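Local coordinates for putative poly(3-hydroxybutyrate) depolymerase LpqC (Bordetella parapertussis 12822, PDB 3D0K), which probably hydrolyses ester bonds, as a putative poly(3-hydroxybutyrate) depolymerase with an alpha/beta-hydrolase type of fold, at residues V56-H61 and V86-S91; H199-L204 and R255-G260; P222-E227 and P235-R240. All blocks are in the same frame, centred on the assembly; numbering follows the deposited sequence.

Contact 1: residues V56-H61 and V86-S91; sequences VVVVQH and VAPTFS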
# COMPACT_ATOMS: atom_id res chain seq x y z
N VAL A 56 -13.69 -0.80 3.55
CA VAL A 56 -13.01 -1.62 2.55
C VAL A 56 -11.55 -1.47 2.84
O VAL A 56 -11.10 -0.37 3.05
CB VAL A 56 -13.26 -1.08 1.16
CG1 VAL A 56 -12.40 -1.85 0.10
CG2 VAL A 56 -14.79 -1.13 0.90
N VAL A 57 -10.84 -2.59 2.96
CA VAL A 57 -9.39 -2.53 3.17
C VAL A 57 -8.69 -3.02 1.89
O VAL A 57 -8.91 -4.13 1.44
CB VAL A 57 -8.97 -3.37 4.39
CG1 VAL A 57 -7.45 -3.20 4.57
CG2 VAL A 57 -9.81 -2.91 5.65
N VAL A 58 -7.86 -2.17 1.29
CA VAL A 58 -7.07 -2.56 0.10
C VAL A 58 -5.74 -3.06 0.70
O VAL A 58 -5.12 -2.36 1.48
CB VAL A 58 -6.87 -1.40 -0.84
CG1 VAL A 58 -6.00 -1.78 -2.05
CG2 VAL A 58 -8.27 -0.85 -1.37
N VAL A 59 -5.32 -4.27 0.35
CA VAL A 59 -4.09 -4.85 0.93
C VAL A 59 -3.09 -5.10 -0.18
O VAL A 59 -3.41 -5.84 -1.13
CB VAL A 59 -4.44 -6.18 1.66
CG1 VAL A 59 -3.21 -6.89 2.09
CG2 VAL A 59 -5.38 -5.91 2.83
N GLN A 60 -1.88 -4.53 -0.09
CA GLN A 60 -0.87 -4.78 -1.13
C GLN A 60 0.25 -5.73 -0.69
O GLN A 60 0.90 -5.46 0.30
CB GLN A 60 -0.27 -3.50 -1.63
CG GLN A 60 -1.28 -2.58 -2.35
CD GLN A 60 -1.80 -3.22 -3.64
OE1 GLN A 60 -1.11 -4.09 -4.26
NE2 GLN A 60 -2.98 -2.81 -4.07
N HIS A 61 0.44 -6.80 -1.46
CA HIS A 61 1.38 -7.92 -1.16
C HIS A 61 2.82 -7.45 -1.25
O HIS A 61 3.10 -6.39 -1.80
CB HIS A 61 1.12 -9.09 -2.16
CG HIS A 61 1.17 -8.69 -3.62
ND1 HIS A 61 2.27 -8.11 -4.22
CD2 HIS A 61 0.23 -8.80 -4.61
CE1 HIS A 61 2.01 -7.87 -5.50
NE2 HIS A 61 0.79 -8.31 -5.76
N VAL A 86 -9.74 -6.41 -0.22
CA VAL A 86 -9.41 -6.46 -1.64
C VAL A 86 -7.91 -6.38 -1.77
O VAL A 86 -7.30 -5.35 -1.37
CB VAL A 86 -10.01 -5.24 -2.40
CG1 VAL A 86 -9.58 -5.23 -3.84
CG2 VAL A 86 -11.57 -5.25 -2.30
N ALA A 87 -7.32 -7.43 -2.34
CA ALA A 87 -5.89 -7.50 -2.55
C ALA A 87 -5.56 -7.49 -4.07
O ALA A 87 -5.53 -8.57 -4.70
CB ALA A 87 -5.32 -8.70 -1.85
N PRO A 88 -5.34 -6.28 -4.64
CA PRO A 88 -4.93 -6.20 -6.04
C PRO A 88 -3.58 -6.91 -6.17
O PRO A 88 -2.61 -6.51 -5.51
CB PRO A 88 -4.79 -4.69 -6.30
CG PRO A 88 -5.67 -4.02 -5.19
CD PRO A 88 -5.44 -4.94 -4.01
N THR A 89 -3.52 -7.90 -7.06
CA THR A 89 -2.42 -8.84 -7.12
C THR A 89 -1.73 -8.80 -8.48
O THR A 89 -2.36 -9.06 -9.50
CB THR A 89 -2.94 -10.25 -6.85
OG1 THR A 89 -3.61 -10.22 -5.58
CG2 THR A 89 -1.81 -11.23 -6.80
N PHE A 90 -0.42 -8.50 -8.48
CA PHE A 90 0.33 -8.23 -9.74
C PHE A 90 1.37 -9.31 -9.90
O PHE A 90 2.36 -9.35 -9.17
CB PHE A 90 0.96 -6.81 -9.68
CG PHE A 90 -0.06 -5.71 -9.54
CD1 PHE A 90 -0.71 -5.20 -10.65
CD2 PHE A 90 -0.44 -5.25 -8.26
CE1 PHE A 90 -1.67 -4.22 -10.51
CE2 PHE A 90 -1.38 -4.27 -8.10
CZ PHE A 90 -2.04 -3.77 -9.22
N SER A 91 1.11 -10.24 -10.81
CA SER A 91 1.93 -11.41 -10.92
C SER A 91 3.31 -11.07 -11.47
O SER A 91 3.46 -10.09 -12.19
CB SER A 91 1.26 -12.44 -11.83
OG SER A 91 1.23 -11.97 -13.17
O HOH W 1 -2.06 -7.46 -2.85

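Contact 2: residues H199-L204 and R255-G260; sequences HLARLL and RGLPFG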
# COMPACT_ATOMS: atom_id res chain seq x y z
N HIS A 199 2.13 17.94 -5.29
CA HIS A 199 2.07 16.50 -4.94
C HIS A 199 2.81 16.31 -3.62
O HIS A 199 2.33 15.59 -2.74
CB HIS A 199 2.74 15.60 -6.00
CG HIS A 199 1.90 15.38 -7.22
ND1 HIS A 199 2.13 16.04 -8.41
CD2 HIS A 199 0.82 14.60 -7.42
CE1 HIS A 199 1.22 15.67 -9.29
NE2 HIS A 199 0.40 14.81 -8.71
N LEU A 200 3.97 16.93 -3.53
CA LEU A 200 4.78 16.86 -2.33
C LEU A 200 4.05 17.44 -1.10
O LEU A 200 4.08 16.83 -0.01
CB LEU A 200 6.14 17.56 -2.55
CG LEU A 200 7.06 17.45 -1.31
CD1 LEU A 200 7.25 16.02 -0.76
CD2 LEU A 200 8.43 18.06 -1.57
N ALA A 201 3.44 18.61 -1.24
CA ALA A 201 2.71 19.21 -0.12
C ALA A 201 1.60 18.27 0.34
O ALA A 201 1.42 18.05 1.53
CB ALA A 201 2.12 20.58 -0.51
N ARG A 202 0.85 17.71 -0.61
CA ARG A 202 -0.25 16.81 -0.25
C ARG A 202 0.25 15.54 0.43
O ARG A 202 -0.36 15.06 1.44
CB ARG A 202 -1.04 16.41 -1.49
CG ARG A 202 -1.79 17.54 -2.16
CD ARG A 202 -2.22 16.96 -3.48
NE ARG A 202 -2.33 17.89 -4.60
CZ ARG A 202 -3.18 18.91 -4.64
NH1 ARG A 202 -3.97 19.17 -3.59
NH2 ARG A 202 -3.21 19.70 -5.71
N LEU A 203 1.36 15.01 -0.10
CA LEU A 203 2.02 13.83 0.55
C LEU A 203 2.37 14.10 1.99
O LEU A 203 2.06 13.30 2.91
CB LEU A 203 3.28 13.43 -0.24
CG LEU A 203 4.21 12.38 0.37
CD1 LEU A 203 3.49 11.02 0.45
CD2 LEU A 203 5.54 12.34 -0.37
N LEU A 204 3.10 15.20 2.22
CA LEU A 204 3.51 15.59 3.55
C LEU A 204 2.38 15.82 4.54
O LEU A 204 2.54 15.51 5.70
CB LEU A 204 4.44 16.82 3.50
CG LEU A 204 5.81 16.61 2.82
CD1 LEU A 204 6.53 17.94 2.61
CD2 LEU A 204 6.71 15.63 3.64
N ARG A 255 9.77 23.97 4.17
CA ARG A 255 8.73 24.58 3.39
C ARG A 255 7.67 25.31 4.21
O ARG A 255 6.77 25.91 3.63
CB ARG A 255 8.06 23.53 2.48
CG ARG A 255 9.02 23.03 1.35
CD ARG A 255 8.40 21.82 0.61
NE ARG A 255 9.20 21.39 -0.55
CZ ARG A 255 10.29 20.64 -0.43
NH1 ARG A 255 10.70 20.29 0.78
NH2 ARG A 255 10.97 20.26 -1.51
N GLY A 256 7.75 25.18 5.53
CA GLY A 256 6.75 25.72 6.44
C GLY A 256 5.39 25.06 6.28
O GLY A 256 4.37 25.69 6.55
N LEU A 257 5.39 23.80 5.82
CA LEU A 257 4.17 23.01 5.55
C LEU A 257 3.70 22.18 6.74
O LEU A 257 4.52 21.73 7.53
CB LEU A 257 4.34 22.06 4.34
CG LEU A 257 4.39 22.75 2.97
CD1 LEU A 257 4.91 21.78 1.93
CD2 LEU A 257 3.05 23.42 2.52
N PRO A 258 2.37 21.97 6.84
CA PRO A 258 1.90 20.95 7.81
C PRO A 258 2.43 19.52 7.50
O PRO A 258 2.60 19.14 6.31
CB PRO A 258 0.36 21.00 7.72
CG PRO A 258 0.02 21.85 6.53
CD PRO A 258 1.26 22.61 6.07
N PHE A 259 2.73 18.77 8.57
CA PHE A 259 3.30 17.43 8.44
C PHE A 259 2.45 16.44 9.22
O PHE A 259 2.33 16.55 10.43
CB PHE A 259 4.70 17.44 9.02
CG PHE A 259 5.42 16.12 8.95
CD1 PHE A 259 5.73 15.54 7.71
CD2 PHE A 259 5.88 15.51 10.14
CE1 PHE A 259 6.42 14.34 7.66
CE2 PHE A 259 6.59 14.27 10.08
CZ PHE A 259 6.87 13.71 8.87
N GLY A 260 1.89 15.47 8.50
CA GLY A 260 0.88 14.56 9.04
C GLY A 260 1.37 13.15 9.35
O GLY A 260 0.65 12.37 9.99
O HOH W 2 1.82 19.83 3.75

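Contact 3: residues P222-E227 and P235-R240; sequences PNLPSE and PHRYAR. With SO4 (sulfate ion), chain E.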
# COMPACT_ATOMS: atom_id res chain seq x y z
N PRO A 222 19.13 -10.66 1.44
CA PRO A 222 19.15 -11.22 0.08
C PRO A 222 18.04 -10.60 -0.77
O PRO A 222 18.27 -10.18 -1.91
CB PRO A 222 18.91 -12.72 0.29
CG PRO A 222 18.53 -12.88 1.79
CD PRO A 222 18.36 -11.49 2.38
N ASN A 223 16.85 -10.53 -0.18
CA ASN A 223 15.75 -9.78 -0.76
C ASN A 223 15.70 -8.31 -0.33
O ASN A 223 14.87 -7.55 -0.82
CB ASN A 223 14.43 -10.47 -0.43
CG ASN A 223 14.20 -11.72 -1.26
OD1 ASN A 223 15.07 -12.13 -2.07
ND2 ASN A 223 13.02 -12.34 -1.08
N LEU A 224 16.60 -7.92 0.57
CA LEU A 224 16.68 -6.53 1.04
C LEU A 224 17.22 -5.62 -0.05
O LEU A 224 18.32 -5.86 -0.55
CB LEU A 224 17.56 -6.45 2.28
CG LEU A 224 17.83 -5.09 2.96
CD1 LEU A 224 16.62 -4.53 3.71
CD2 LEU A 224 19.03 -5.21 3.90
N PRO A 225 16.47 -4.56 -0.43
CA PRO A 225 16.98 -3.66 -1.47
C PRO A 225 18.42 -3.20 -1.16
O PRO A 225 18.68 -2.64 -0.08
CB PRO A 225 15.98 -2.49 -1.45
CG PRO A 225 14.69 -3.14 -1.00
CD PRO A 225 15.13 -4.15 0.04
N SER A 226 19.32 -3.46 -2.09
CA SER A 226 20.75 -3.27 -1.87
C SER A 226 21.45 -2.38 -2.88
O SER A 226 22.67 -2.33 -2.87
CB SER A 226 21.48 -4.64 -1.82
OG SER A 226 21.15 -5.33 -0.61
N GLU A 227 20.70 -1.67 -3.73
CA GLU A 227 21.30 -0.62 -4.57
C GLU A 227 21.78 0.57 -3.74
O GLU A 227 21.31 0.78 -2.60
CB GLU A 227 20.31 -0.17 -5.65
CG GLU A 227 20.23 -1.19 -6.81
CD GLU A 227 19.30 -0.76 -7.95
OE1 GLU A 227 18.19 -0.21 -7.67
OE2 GLU A 227 19.67 -0.98 -9.14
N PRO A 235 21.09 0.42 7.16
CA PRO A 235 21.50 -0.99 6.97
C PRO A 235 20.37 -2.02 6.86
O PRO A 235 20.61 -3.15 6.42
CB PRO A 235 22.38 -1.28 8.20
CG PRO A 235 21.91 -0.28 9.24
CD PRO A 235 21.38 0.93 8.51
N HIS A 236 19.15 -1.63 7.26
CA HIS A 236 18.03 -2.55 7.38
C HIS A 236 16.73 -1.75 7.31
O HIS A 236 16.77 -0.52 7.35
CB HIS A 236 18.10 -3.44 8.66
CG HIS A 236 18.39 -2.68 9.93
ND1 HIS A 236 17.58 -1.66 10.39
CD2 HIS A 236 19.41 -2.77 10.82
CE1 HIS A 236 18.09 -1.15 11.50
NE2 HIS A 236 19.21 -1.80 11.77
N ARG A 237 15.58 -2.44 7.23
CA ARG A 237 14.36 -1.73 6.91
C ARG A 237 13.97 -0.83 8.07
O ARG A 237 13.39 0.22 7.86
CB ARG A 237 13.22 -2.71 6.61
CG ARG A 237 13.53 -3.65 5.40
CD ARG A 237 12.32 -4.46 5.03
NE ARG A 237 12.57 -5.33 3.88
CZ ARG A 237 13.23 -6.49 3.92
NH1 ARG A 237 13.36 -7.20 2.79
NH2 ARG A 237 13.70 -6.97 5.07
N TYR A 238 14.24 -1.27 9.29
CA TYR A 238 13.83 -0.49 10.46
C TYR A 238 14.57 0.87 10.45
O TYR A 238 13.94 1.94 10.63
CB TYR A 238 14.11 -1.30 11.74
CG TYR A 238 13.79 -0.58 13.05
CD1 TYR A 238 12.54 0.03 13.26
CD2 TYR A 238 14.72 -0.58 14.10
CE1 TYR A 238 12.25 0.66 14.44
CE2 TYR A 238 14.44 0.06 15.31
CZ TYR A 238 13.20 0.67 15.48
OH TYR A 238 12.93 1.31 16.68
N ALA A 239 15.90 0.86 10.22
CA ALA A 239 16.64 2.14 10.06
C ALA A 239 16.07 2.99 8.93
O ALA A 239 15.98 4.21 9.06
CB ALA A 239 18.12 1.91 9.80
N ARG A 240 15.72 2.36 7.80
CA ARG A 240 15.24 3.12 6.67
C ARG A 240 13.92 3.80 6.96
O ARG A 240 13.67 4.92 6.45
CB ARG A 240 15.11 2.23 5.43
CG ARG A 240 16.44 1.68 5.05
CD ARG A 240 16.43 0.82 3.78
NE ARG A 240 17.78 0.27 3.59
CZ ARG A 240 18.10 -0.71 2.75
NH1 ARG A 240 17.18 -1.28 2.00
NH2 ARG A 240 19.35 -1.15 2.68
S SO4 E . 11.21 -5.21 0.08
O1 SO4 E . 10.31 -4.07 0.24
O2 SO4 E . 12.08 -4.90 -1.07
O3 SO4 E . 12.06 -5.49 1.20
O4 SO4 E . 10.54 -6.41 -0.38

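Contact 1: residues V56-H61 and V86-S91
V86 packs its side chain against V56, with V58 as its bridge partner, where two neighbouring parallel strands, 56-60 and 84-89, meet inside the mixed sheet of an alpha/beta-hydrolase type of fold. On this face V86 CG2 approaches V56 CG1 to 4.2 Å. One step on, the P88 ring is the larger bump: it fits between V58 and Q60, crossing both at about a right angle. V58 holds CG1 anti to its backbone N (chi1 177°), which brings that methyl to 3.8 Å from P88 CD. Helix 122-133 packs over the same side, touching V58, Q60 and V86. On the reverse face the small A87 CB fits alongside V59. The backbones are joined by V86 N to V57 O and by V59 N to V86 O (2.8 Å). Proline has no N-H for the next rung. A water bridges the strands here, donating to V59 O and P88 O and accepting from H61 N at 2.9 Å. Past it H61 reaches back across: its NE2 takes the F90 N-H at 3.0 Å, almost straight (172°) and only 7° out of the ring plane, while T89 CA also lies at the imidazole edge. NE2 acts as acceptor, so a neutral H61 would carry its proton on ND1; the side chain thus joins the segments again beyond P88.

Contact 2: residues H199-L204 and R255-G260
L200 points CG anti to its backbone N (chi1 -177°), sending CD2 out over the guanidinium of R255, whose chain is extended from CG to NE and crosses the leucine at about a right angle. One turn later L204 turns the other way, with CG anti to the carbonyl carbon (chi1 -65°), so that its two methyls face L257 and F259. L200 CD2 sits over one face of the guanidinium, displaced toward the rim, 3.4 Å from R255 NH2. The flat cation rests on a methyl here, and its polar edge is used by others: NE forms a salt bridge with E197, and NH1 bonds to A251 O. L257 CD1 is the apolar meeting point, lying 3.9 Å from A201 CB and 4.2 Å from L204 CD1. L204 CD2 meets F259 CD1 at an oblique crossing, and A251 and A252 of helix 237-255 close in on L204 too. The chain comes to this place through G256, whose positive phi ends helix 237-255 in a Schellman motif. Two polar links tie the loop to helix 197-205. G260 N donates to L204 O at 2.9 Å and 167°, in the carbonyl plane, while F259 CA adds a CH...O contact to the same oxygen at 3.4 Å. A water donates to both A201 O, at 2.9 Å, and P258 O. Carbonyls near the C-terminal end of helix 197-205 thus find partners in and beside the loop before strand 262-266: L203 O and L204 O, in its last turn, are bonded by W261 NE1 and G260 N, and the charge of R255 is probably balanced by E197.

Contact 3: residues P222-E227 and P235-R240
L224 slides between two arginines of the helix that begins just after H236, its N-cap, in a region of the alpha/beta-hydrolase type of fold that follows strand 209-213. L224 and R237 run past each other in opposite directions. With CG anti to its backbone N (chi1 178°), the leucine places CD1 over the centre of one face of the R237 guanidinium, and the same methyl touches R237 CG at 3.6 Å. The leucine covers a face, so the edge of R237 is left to hydrogen bonds: NE and NH1 both point at a single sulfate oxygen, O3, each at 2.7 Å. The sulfate probably comes from the crystallisation liquor, and Q152 NE2 bonds to it as well. NH2, the remaining nitrogen of R237, forms a salt bridge with D216, the acid of a probable Ser-His-Asp triad, and the R237 side chain also touches H271. R240 comes at L224 from the opposite direction, and its NH1 lies 3.7 Å from L224 CD1. P225 O lies at the R240 guanidinium edge, tilted 17° from its plane: NH1 donates at 2.9 Å on a lone pair of the carbonyl, and NH2 adds a weak bond to the same oxygen. NH1 has a second acceptor in G175 O and NE bonds to G234 O, so the R240 head is fixed in rotation by three backbone carbonyls. The other methyl of the leucine, L224 CD2, lies 3.6 Å from P235 O, and the buried L224 N has no partner. S226 folds back on its own segment, with OG donating to L224 O at 2.9 Å. Beside the bonded sulfate oxygen, P225 CG touches O2 of the same ion at 3.1 Å.

In the fold
Contact 1 lies in the core, about 8 Å from the chain centre to its own; contacts 2 and 3 are peripheral, at about 19 and 18 Å. Contacts 2 and 3 sit at the two ends of helix 237-255: R237 and R240 are on its first turn, R255 lies near its C-terminal end, and the centres are about 26 Å apart. Contact 3 is nested within the loop that contact 2 closes. Contacts 1 and 3 both reach the probable active site: Q60 and R237 touch residues of a probable GxSxG nucleophile elbow, though the nearest atoms of the two contacts are about 11 Å apart. Contact 2 is, at the nearest atoms, about 15 Å from contact 1 and about 11 Å from contact 3.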